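Local structure of N-acetyltransferase domain-containing protein (3S6F) at residues I10-T15 with V51-P56. The protein binds coenzyme A and is probably an N-acetyltransferase of the GNAT family. Sequence-based numbering, arbitrary orientation.
Sequences IQFQTT and VLARTP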
loop_
_atom_site.group_PDB
_atom_site.type_symbol
_atom_site.label_atom_id
_atom_site.label_comp_id
_atom_site.label_asym_id
_atom_site.label_seq_id
_atom_site.Cartn_x
_atom_site.Cartn_y
_atom_site.Cartn_z
ATOM N N ILE A 10 -10.554 -24.677 -11.206
ATOM C CA ILE A 10 -10.445 -23.507 -10.319
ATOM C C ILE A 10 -11.109 -22.380 -11.033
ATOM O O ILE A 10 -10.867 -22.148 -12.239
ATOM C CB ILE A 10 -8.980 -23.171 -10.020
ATOM C CG1 ILE A 10 -8.322 -24.298 -9.206
ATOM C CG2 ILE A 10 -8.872 -21.826 -9.289
ATOM C CD1 ILE A 10 -9.113 -24.713 -7.950
ATOM N N GLN A 11 -11.952 -21.673 -10.295
ATOM C CA GLN A 11 -12.601 -20.476 -10.756
ATOM C C GLN A 11 -12.133 -19.273 -9.973
ATOM O O GLN A 11 -11.805 -19.382 -8.801
ATOM C CB GLN A 11 -14.104 -20.646 -10.629
ATOM C CG GLN A 11 -14.632 -21.754 -11.609
ATOM C CD GLN A 11 -16.119 -21.642 -11.847
ATOM O OE1 GLN A 11 -16.916 -22.254 -11.130
ATOM N NE2 GLN A 11 -16.506 -20.814 -12.810
ATOM N N PHE A 12 -12.170 -18.114 -10.608
ATOM C CA PHE A 12 -11.704 -16.869 -9.994
ATOM C C PHE A 12 -12.845 -15.891 -9.882
ATOM O O PHE A 12 -13.731 -15.826 -10.758
ATOM C CB PHE A 12 -10.602 -16.248 -10.854
ATOM C CG PHE A 12 -9.408 -17.108 -10.988
ATOM C CD1 PHE A 12 -9.306 -18.042 -12.004
ATOM C CD2 PHE A 12 -8.333 -16.975 -10.116
ATOM C CE1 PHE A 12 -8.210 -18.829 -12.141
ATOM C CE2 PHE A 12 -7.227 -17.764 -10.238
ATOM C CZ PHE A 12 -7.150 -18.713 -11.254
ATOM N N GLN A 13 -12.818 -15.076 -8.827
ATOM C CA GLN A 13 -13.771 -14.002 -8.670
ATOM C C GLN A 13 -13.135 -12.853 -7.902
ATOM O O GLN A 13 -12.152 -13.039 -7.189
ATOM C CB GLN A 13 -15.093 -14.453 -8.045
ATOM C CG GLN A 13 -14.999 -14.881 -6.624
ATOM C CD GLN A 13 -16.308 -15.413 -6.147
ATOM O OE1 GLN A 13 -16.704 -16.516 -6.538
ATOM N NE2 GLN A 13 -16.995 -14.655 -5.326
ATOM N N THR A 14 -13.749 -11.682 -8.044
ATOM C CA THR A 14 -13.247 -10.446 -7.481
ATOM C C THR A 14 -14.267 -9.767 -6.573
ATOM O O THR A 14 -14.148 -8.581 -6.265
ATOM C CB THR A 14 -12.806 -9.497 -8.610
ATOM O OG1 THR A 14 -13.947 -9.210 -9.427
ATOM C CG2 THR A 14 -11.705 -10.106 -9.458
ATOM N N THR A 15 -15.266 -10.530 -6.125
ATOM C CA THR A 15 -16.245 -10.081 -5.158
ATOM C C THR A 15 -16.363 -11.142 -4.065
ATOM O O THR A 15 -15.881 -12.262 -4.215
ATOM C CB THR A 15 -17.636 -9.880 -5.749
ATOM O OG1 THR A 15 -18.284 -11.141 -5.857
ATOM C CG2 THR A 15 -17.605 -9.089 -7.052
ATOM N N VAL A 51 -8.569 -10.797 -5.587
ATOM C CA VAL A 51 -8.901 -11.937 -6.436
ATOM C C VAL A 51 -8.893 -13.201 -5.579
ATOM O O VAL A 51 -7.967 -13.381 -4.798
ATOM C CB VAL A 51 -7.948 -12.111 -7.642
ATOM C CG1 VAL A 51 -8.467 -13.185 -8.609
ATOM C CG2 VAL A 51 -7.735 -10.788 -8.392
ATOM N N LEU A 52 -9.924 -14.013 -5.711
ATOM C CA LEU A 52 -10.054 -15.308 -5.071
ATOM C C LEU A 52 -10.009 -16.420 -6.099
ATOM O O LEU A 52 -10.617 -16.296 -7.159
ATOM C CB LEU A 52 -11.416 -15.413 -4.339
ATOM C CG LEU A 52 -11.792 -14.254 -3.422
ATOM C CD1 LEU A 52 -13.142 -14.491 -2.755
ATOM C CD2 LEU A 52 -10.705 -14.007 -2.357
ATOM N N ALA A 53 -9.359 -17.518 -5.729
ATOM C CA ALA A 53 -9.339 -18.767 -6.486
ATOM C C ALA A 53 -10.096 -19.800 -5.673
ATOM O O ALA A 53 -9.784 -19.987 -4.501
ATOM C CB ALA A 53 -7.903 -19.222 -6.714
ATOM N N ARG A 54 -11.116 -20.408 -6.282
ATOM C CA ARG A 54 -12.048 -21.294 -5.583
ATOM C C ARG A 54 -12.145 -22.643 -6.289
ATOM O O ARG A 54 -12.184 -22.711 -7.512
ATOM C CB ARG A 54 -13.450 -20.669 -5.528
ATOM C CG ARG A 54 -13.450 -19.295 -4.862
ATOM C CD ARG A 54 -14.843 -18.692 -4.785
ATOM N NE ARG A 54 -15.677 -19.338 -3.795
ATOM C CZ ARG A 54 -16.956 -19.091 -3.609
ATOM N NH1 ARG A 54 -17.620 -18.306 -4.425
ATOM N NH2 ARG A 54 -17.575 -19.672 -2.615
ATOM N N THR A 55 -12.257 -23.688 -5.496
ATOM C CA THR A 55 -12.630 -25.010 -6.010
ATOM C C THR A 55 -14.161 -25.040 -6.223
ATOM O O THR A 55 -14.888 -24.167 -5.770
ATOM C CB THR A 55 -12.149 -26.120 -5.056
ATOM O OG1 THR A 55 -12.501 -25.773 -3.716
ATOM C CG2 THR A 55 -10.673 -26.312 -5.155
ATOM N N PRO A 56 -14.662 -26.099 -6.910
ATOM C CA PRO A 56 -16.073 -26.152 -7.225
ATOM C C PRO A 56 -17.006 -26.129 -6.019
ATOM O O PRO A 56 -18.124 -25.601 -6.135
ATOM C CB PRO A 56 -16.206 -27.442 -8.060
ATOM C CG PRO A 56 -14.881 -27.639 -8.668
ATOM C CD PRO A 56 -13.882 -27.085 -7.672
#
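Gln13 and Arg54 meet diagonally on one side of two antiparallel strands. Gln13 CB leads to CG, which sits between the backbone N and the carbonyl carbon (chi1 68°) and comes 4.3 Å from Leu52 CB. Its CD then lies 3.8 Å from Arg54 CD. At the tip, OE1 accepts a bond of 2.9 Å from Arg54 NH1. OE1 lies in the guanidinium plane, at its edge, but NH1 stands above the amide plane, and the two planes are 77° apart. Gln13 NE2 turns back to its own segment and gives a straight bond of 2.9 Å to Thr15 O; it also bonds Glu17 O. Both polar atoms of the amide are thus bonded, which fixes its rotation. Arg54 NH2 bonds Gly18 O and Gly58 O. With an alanine in place of Gln13, Arg54 NH1 would probably lose this acceptor, and the residues after the strand, Thr15 and Glu17, would be less firmly tied.

The backbones pair through Gln11 with Arg54 and Gln13 with Leu52, two bonds each. This joins the outermost strand 11-13 to strand 49-54 at one margin of the mixed sheet of the GNAT fold.

The contacts across the other side are apolar. Ala53 CB touches both Ile10 CG2, at 3.8 Å, and Phe12 CE2, at 3.9 Å. Ile10 CG2 also lies over one face of the Phe12 ring, towards its rim. Ile10 CD1 reaches Thr55 CG2, and the two side chains run alongside each other. Helix 90-102 covers this side: Phe12 and Val51 pack against it, and Arg97 makes a cation-pi contact with the Phe12 ring.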